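Local coordinates for protein decapping nuclease RAI1 (Scheffersomyces stipitis, PDB 5BTO) that removes the NAD cap from the 5' end of NAD-capped RNAs, acts as a metal-dependent decapping nuclease, and binds and stimulates the exoribonuclease RAT1, at residues I29-D43 with N83-Y97. Sequence-based numbering, arbitrary orientation.
Sequences IFAFARDIDGEFVYD and NMSDMKCLLTALTKY
Ala93 presents its methyl to three aromatic rings, Phe30 and Phe32 from strand 27-34 and Tyr42 just past strand 40-41, at the edge of the large mixed sheet. Helix segment 87-97 runs obliquely antiparallel to strand 29-34, and so small a residue lets it come close: Phe30 CE2 lies 3.5 Å from Ala93 CB. In both Phe30 and Phe32, CG sits between the backbone N and the carbonyl carbon (chi1 near 60°), which stands the rings up toward the helix.

Tyr42 turns its ring edge to Ala93 and takes Thr92 over one face, CG2 lying 3.7 Å from the ring centroid. Farther along, the small, polarisable thiol of Cys89 fits between Phe40 and Phe32, SG oblique to both rings, while its CB sits squarely over Phe40, 9° off the ring normal. Arg34 suits its place twice over: its aliphatic CG packs against the opposite face of Phe40, and its guanidinium holds Asn83 OD1 end-on, NH1 at 3.0 Å and NH2 at 3.2 Å, while NE binds Tyr214 O. The amide oxygen lies in the guanidinium plane, though both donors approach from one face of the amide.

At the other end, Tyr97 slides past Phe30 with little overlap, the planes 26° apart, and receives Ile29 CD1 over a face. Beside Tyr42, a water bridges Asp43 OD2 and Lys96 NZ, which also pairs with Glu100; Asp43 OD1 caps the following helix at Ile46 N.

Apolar, CH-pi and sulfur-aromatic contacts thus fix the helix on the sheet edge, consistent with holding its start beside substrate-binding Tyr114, whose hydroxyl is hydrogen-bonded to Asp86 O.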
loop_
_atom_site.group_PDB
_atom_site.type_symbol
_atom_site.label_atom_id
_atom_site.label_comp_id
_atom_site.label_asym_id
_atom_site.label_seq_id
_atom_site.Cartn_x
_atom_site.Cartn_y
_atom_site.Cartn_z
ATOM N N ILE A 29 -9.218 -32.409 2.998
ATOM C CA ILE A 29 -9.168 -33.193 4.238
ATOM C C ILE A 29 -10.535 -33.712 4.689
ATOM O O ILE A 29 -10.615 -34.724 5.380
ATOM C CB ILE A 29 -8.447 -32.452 5.397
ATOM C CG1 ILE A 29 -8.996 -31.036 5.569
ATOM C CG2 ILE A 29 -6.953 -32.422 5.150
ATOM C CD1 ILE A 29 -8.681 -30.430 6.950
ATOM N N PHE A 30 -11.607 -33.024 4.302
ATOM C CA PHE A 30 -12.962 -33.531 4.538
ATOM C C PHE A 30 -13.964 -32.833 3.632
ATOM O O PHE A 30 -13.622 -31.868 2.958
ATOM C CB PHE A 30 -13.379 -33.438 6.027
ATOM C CG PHE A 30 -13.384 -32.034 6.605
ATOM C CD1 PHE A 30 -12.242 -31.508 7.196
ATOM C CD2 PHE A 30 -14.548 -31.272 6.623
ATOM C CE1 PHE A 30 -12.245 -30.228 7.759
ATOM C CE2 PHE A 30 -14.557 -29.975 7.189
ATOM C CZ PHE A 30 -13.409 -29.473 7.760
ATOM N N ALA A 31 -15.196 -33.326 3.609
ATOM C CA ALA A 31 -16.241 -32.689 2.827
ATOM C C ALA A 31 -17.534 -32.710 3.609
ATOM O O ALA A 31 -17.671 -33.458 4.572
ATOM C CB ALA A 31 -16.408 -33.401 1.469
ATOM N N PHE A 32 -18.473 -31.856 3.220
ATOM C CA PHE A 32 -19.839 -31.962 3.711
ATOM C C PHE A 32 -20.797 -31.514 2.618
ATOM O O PHE A 32 -20.357 -31.050 1.567
ATOM C CB PHE A 32 -20.042 -31.218 5.049
ATOM C CG PHE A 32 -19.866 -29.712 4.982
ATOM C CD1 PHE A 32 -18.604 -29.139 5.045
ATOM C CD2 PHE A 32 -20.973 -28.875 4.918
ATOM C CE1 PHE A 32 -18.448 -27.752 5.017
ATOM C CE2 PHE A 32 -20.828 -27.485 4.894
ATOM C CZ PHE A 32 -19.565 -26.925 4.945
ATOM N N ALA A 33 -22.094 -31.696 2.830
ATOM C CA ALA A 33 -23.048 -31.339 1.790
ATOM C C ALA A 33 -24.328 -30.753 2.360
ATOM O O ALA A 33 -24.627 -30.911 3.539
ATOM C CB ALA A 33 -23.360 -32.566 0.904
ATOM N N ARG A 34 -25.070 -30.048 1.517
ATOM C CA ARG A 34 -26.431 -29.660 1.846
ATOM C C ARG A 34 -27.331 -30.436 0.885
ATOM O O ARG A 34 -27.079 -30.449 -0.319
ATOM C CB ARG A 34 -26.617 -28.148 1.679
ATOM C CG ARG A 34 -27.973 -27.621 2.144
ATOM C CD ARG A 34 -28.014 -26.095 2.122
ATOM N NE ARG A 34 -28.084 -25.568 0.763
ATOM C CZ ARG A 34 -27.851 -24.300 0.436
ATOM N NH1 ARG A 34 -27.525 -23.415 1.370
ATOM N NH2 ARG A 34 -27.939 -23.917 -0.830
ATOM N N ASP A 35 -28.348 -31.113 1.409
ATOM C CA ASP A 35 -29.187 -31.949 0.553
ATOM C C ASP A 35 -30.354 -31.180 -0.055
ATOM O O ASP A 35 -30.482 -29.968 0.138
ATOM C CB ASP A 35 -29.659 -33.232 1.262
ATOM C CG ASP A 35 -30.624 -32.967 2.407
ATOM O OD1 ASP A 35 -31.235 -31.879 2.460
ATOM O OD2 ASP A 35 -30.787 -33.872 3.256
ATOM N N ILE A 36 -31.187 -31.896 -0.803
ATOM C CA ILE A 36 -32.306 -31.301 -1.521
ATOM C C ILE A 36 -33.302 -30.648 -0.569
ATOM O O ILE A 36 -33.977 -29.686 -0.934
ATOM C CB ILE A 36 -33.031 -32.354 -2.378
ATOM C CG1 ILE A 36 -34.128 -31.698 -3.217
ATOM C CG2 ILE A 36 -33.616 -33.453 -1.494
ATOM C CD1 ILE A 36 -33.613 -30.677 -4.193
ATOM N N ASP A 37 -33.387 -31.174 0.650
ATOM C CA ASP A 37 -34.284 -30.627 1.659
ATOM C C ASP A 37 -33.630 -29.503 2.460
ATOM O O ASP A 37 -34.252 -28.922 3.344
ATOM C CB ASP A 37 -34.787 -31.735 2.590
ATOM C CG ASP A 37 -35.776 -32.666 1.907
ATOM O OD1 ASP A 37 -36.562 -32.181 1.066
ATOM O OD2 ASP A 37 -35.766 -33.880 2.210
ATOM N N GLY A 38 -32.377 -29.199 2.142
ATOM C CA GLY A 38 -31.669 -28.110 2.794
ATOM C C GLY A 38 -31.000 -28.520 4.092
ATOM O O GLY A 38 -30.513 -27.676 4.846
ATOM N N GLU A 39 -30.978 -29.822 4.355
ATOM C CA GLU A 39 -30.328 -30.352 5.549
ATOM C C GLU A 39 -28.854 -30.643 5.275
ATOM O O GLU A 39 -28.477 -30.981 4.152
ATOM C CB GLU A 39 -31.034 -31.627 6.011
ATOM C CG GLU A 39 -32.513 -31.442 6.332
ATOM C CD GLU A 39 -32.749 -30.706 7.641
ATOM O OE1 GLU A 39 -31.821 -30.647 8.473
ATOM O OE2 GLU A 39 -33.869 -30.190 7.840
ATOM N N PHE A 40 -28.018 -30.515 6.301
ATOM C CA PHE A 40 -26.588 -30.760 6.135
ATOM C C PHE A 40 -26.200 -32.215 6.382
ATOM O O PHE A 40 -26.766 -32.881 7.258
ATOM C CB PHE A 40 -25.769 -29.806 7.009
ATOM C CG PHE A 40 -25.793 -28.387 6.522
ATOM C CD1 PHE A 40 -24.979 -27.991 5.474
ATOM C CD2 PHE A 40 -26.646 -27.460 7.088
ATOM C CE1 PHE A 40 -25.006 -26.693 5.008
ATOM C CE2 PHE A 40 -26.677 -26.155 6.629
ATOM C CZ PHE A 40 -25.856 -25.772 5.589
ATOM N N VAL A 41 -25.246 -32.695 5.585
ATOM C CA VAL A 41 -24.758 -34.071 5.657
ATOM C C VAL A 41 -23.267 -34.051 5.973
ATOM O O VAL A 41 -22.502 -33.364 5.297
ATOM C CB VAL A 41 -24.960 -34.782 4.315
ATOM C CG1 VAL A 41 -24.578 -36.256 4.421
ATOM C CG2 VAL A 41 -26.395 -34.608 3.842
ATOM N N TYR A 42 -22.855 -34.803 6.994
ATOM C CA TYR A 42 -21.479 -34.729 7.503
ATOM C C TYR A 42 -20.682 -36.029 7.420
ATOM O O TYR A 42 -19.450 -36.003 7.485
ATOM C CB TYR A 42 -21.465 -34.218 8.952
ATOM C CG TYR A 42 -22.019 -32.818 9.095
ATOM C CD1 TYR A 42 -21.285 -31.722 8.668
ATOM C CD2 TYR A 42 -23.276 -32.595 9.647
ATOM C CE1 TYR A 42 -21.784 -30.440 8.786
ATOM C CE2 TYR A 42 -23.788 -31.306 9.771
ATOM C CZ TYR A 42 -23.031 -30.234 9.336
ATOM O OH TYR A 42 -23.508 -28.947 9.441
ATOM N N ASP A 43 -21.379 -37.160 7.292
ATOM C CA ASP A 43 -20.715 -38.457 7.205
ATOM C C ASP A 43 -19.974 -38.566 5.886
ATOM O O ASP A 43 -20.564 -38.354 4.824
ATOM C CB ASP A 43 -21.729 -39.592 7.316
ATOM C CG ASP A 43 -21.080 -40.960 7.222
ATOM O OD1 ASP A 43 -20.939 -41.480 6.099
ATOM O OD2 ASP A 43 -20.702 -41.519 8.273
ATOM N N ASN A 83 -29.195 -18.675 2.590
ATOM C CA ASN A 83 -28.107 -19.130 1.734
ATOM C C ASN A 83 -26.817 -18.331 1.920
ATOM O O ASN A 83 -25.925 -18.367 1.071
ATOM C CB ASN A 83 -28.553 -19.100 0.270
ATOM C CG ASN A 83 -27.674 -19.948 -0.626
ATOM O OD1 ASN A 83 -27.101 -20.947 -0.192
ATOM N ND2 ASN A 83 -27.559 -19.549 -1.887
ATOM N N MET A 84 -26.725 -17.608 3.033
ATOM C CA MET A 84 -25.499 -16.891 3.365
ATOM C C MET A 84 -24.450 -17.861 3.907
ATOM O O MET A 84 -24.788 -18.826 4.597
ATOM C CB MET A 84 -25.778 -15.770 4.375
ATOM C CG MET A 84 -26.500 -14.575 3.767
ATOM S SD MET A 84 -26.940 -13.292 4.954
ATOM C CE MET A 84 -28.062 -14.190 6.031
ATOM N N SER A 85 -23.186 -17.606 3.576
ATOM C CA SER A 85 -22.081 -18.432 4.052
ATOM C C SER A 85 -22.167 -18.604 5.557
ATOM O O SER A 85 -22.287 -17.624 6.297
ATOM C CB SER A 85 -20.733 -17.818 3.674
ATOM O OG SER A 85 -20.318 -18.251 2.389
ATOM N N ASP A 86 -22.073 -19.852 6.000
ATOM C CA ASP A 86 -22.382 -20.214 7.372
ATOM C C ASP A 86 -21.195 -20.884 8.063
ATOM O O ASP A 86 -20.836 -22.019 7.745
ATOM C CB ASP A 86 -23.586 -21.158 7.360
ATOM C CG ASP A 86 -24.014 -21.588 8.742
ATOM O OD1 ASP A 86 -23.635 -20.919 9.726
ATOM O OD2 ASP A 86 -24.749 -22.594 8.837
ATOM N N MET A 87 -20.589 -20.187 9.018
ATOM C CA MET A 87 -19.463 -20.758 9.734
ATOM C C MET A 87 -19.915 -21.943 10.600
ATOM O O MET A 87 -19.123 -22.826 10.906
ATOM C CB MET A 87 -18.759 -19.684 10.576
ATOM C CG MET A 87 -17.485 -20.141 11.293
ATOM S SD MET A 87 -16.130 -20.710 10.228
ATOM C CE MET A 87 -15.865 -19.280 9.196
ATOM N N LYS A 88 -21.193 -21.968 10.974
ATOM C CA LYS A 88 -21.704 -22.999 11.874
ATOM C C LYS A 88 -21.548 -24.400 11.290
ATOM O O LYS A 88 -21.050 -25.317 11.956
ATOM C CB LYS A 88 -23.177 -22.748 12.205
ATOM C CG LYS A 88 -23.452 -21.409 12.858
ATOM C CD LYS A 88 -24.946 -21.205 13.066
ATOM C CE LYS A 88 -25.229 -19.881 13.748
ATOM N NZ LYS A 88 -24.711 -18.720 12.967
ATOM N N CYS A 89 -21.986 -24.576 10.049
ATOM C CA CYS A 89 -21.874 -25.886 9.411
ATOM C C CYS A 89 -20.412 -26.268 9.159
ATOM O O CYS A 89 -20.028 -27.424 9.340
ATOM C CB CYS A 89 -22.726 -25.985 8.129
ATOM S SG CYS A 89 -22.433 -24.745 6.837
ATOM N N LEU A 90 -19.598 -25.301 8.751
ATOM C CA LEU A 90 -18.169 -25.540 8.595
ATOM C C LEU A 90 -17.559 -26.023 9.917
ATOM O O LEU A 90 -16.793 -26.991 9.945
ATOM C CB LEU A 90 -17.452 -24.284 8.076
ATOM C CG LEU A 90 -15.929 -24.369 7.945
ATOM C CD1 LEU A 90 -15.521 -25.618 7.148
ATOM C CD2 LEU A 90 -15.358 -23.089 7.303
ATOM N N LEU A 91 -17.893 -25.353 11.013
ATOM C CA LEU A 91 -17.354 -25.767 12.309
ATOM C C LEU A 91 -17.873 -27.130 12.740
ATOM O O LEU A 91 -17.157 -27.891 13.388
ATOM C CB LEU A 91 -17.661 -24.734 13.390
ATOM C CG LEU A 91 -16.964 -23.408 13.122
ATOM C CD1 LEU A 91 -17.266 -22.433 14.246
ATOM C CD2 LEU A 91 -15.465 -23.617 12.963
ATOM N N THR A 92 -19.117 -27.435 12.397
ATOM C CA THR A 92 -19.655 -28.762 12.698
ATOM C C THR A 92 -18.837 -29.834 11.970
ATOM O O THR A 92 -18.436 -30.836 12.561
ATOM C CB THR A 92 -21.146 -28.873 12.325
ATOM O OG1 THR A 92 -21.899 -27.906 13.073
ATOM C CG2 THR A 92 -21.681 -30.282 12.635
ATOM N N ALA A 93 -18.561 -29.602 10.692
ATOM C CA ALA A 93 -17.782 -30.556 9.911
ATOM C C ALA A 93 -16.338 -30.635 10.410
ATOM O O ALA A 93 -15.752 -31.709 10.455
ATOM C CB ALA A 93 -17.817 -30.179 8.430
ATOM N N LEU A 94 -15.765 -29.491 10.784
ATOM C CA LEU A 94 -14.382 -29.450 11.256
ATOM C C LEU A 94 -14.224 -30.198 12.577
ATOM O O LEU A 94 -13.240 -30.910 12.796
ATOM C CB LEU A 94 -13.913 -27.995 11.426
ATOM C CG LEU A 94 -12.512 -27.804 12.001
ATOM C CD1 LEU A 94 -11.436 -28.443 11.136
ATOM C CD2 LEU A 94 -12.243 -26.304 12.183
ATOM N N THR A 95 -15.202 -30.038 13.455
ATOM C CA THR A 95 -15.179 -30.728 14.741
ATOM C C THR A 95 -15.137 -32.239 14.514
ATOM O O THR A 95 -14.358 -32.953 15.143
ATOM C CB THR A 95 -16.395 -30.346 15.593
ATOM O OG1 THR A 95 -16.335 -28.943 15.904
ATOM C CG2 THR A 95 -16.403 -31.138 16.900
ATOM N N LYS A 96 -15.978 -32.706 13.607
ATOM C CA LYS A 96 -16.042 -34.137 13.306
ATOM C C LYS A 96 -14.703 -34.619 12.771
ATOM O O LYS A 96 -14.203 -35.678 13.156
ATOM C CB LYS A 96 -17.165 -34.390 12.311
ATOM C CG LYS A 96 -17.389 -35.862 11.948
ATOM C CD LYS A 96 -18.547 -35.962 10.974
ATOM C CE LYS A 96 -18.837 -37.413 10.582
ATOM N NZ LYS A 96 -19.166 -38.250 11.779
ATOM N N TYR A 97 -14.111 -33.838 11.874
ATOM C CA TYR A 97 -12.797 -34.179 11.350
ATOM C C TYR A 97 -11.723 -34.254 12.446
ATOM O O TYR A 97 -10.928 -35.203 12.492
ATOM C CB TYR A 97 -12.380 -33.196 10.241
ATOM C CG TYR A 97 -10.931 -33.356 9.853
ATOM C CD1 TYR A 97 -10.536 -34.370 8.994
ATOM C CD2 TYR A 97 -9.949 -32.517 10.379
ATOM C CE1 TYR A 97 -9.221 -34.539 8.650
ATOM C CE2 TYR A 97 -8.617 -32.682 10.036
ATOM C CZ TYR A 97 -8.264 -33.704 9.171
ATOM O OH TYR A 97 -6.951 -33.898 8.814
HETATM O O HOH W 1 -20.703 -40.336 10.654
#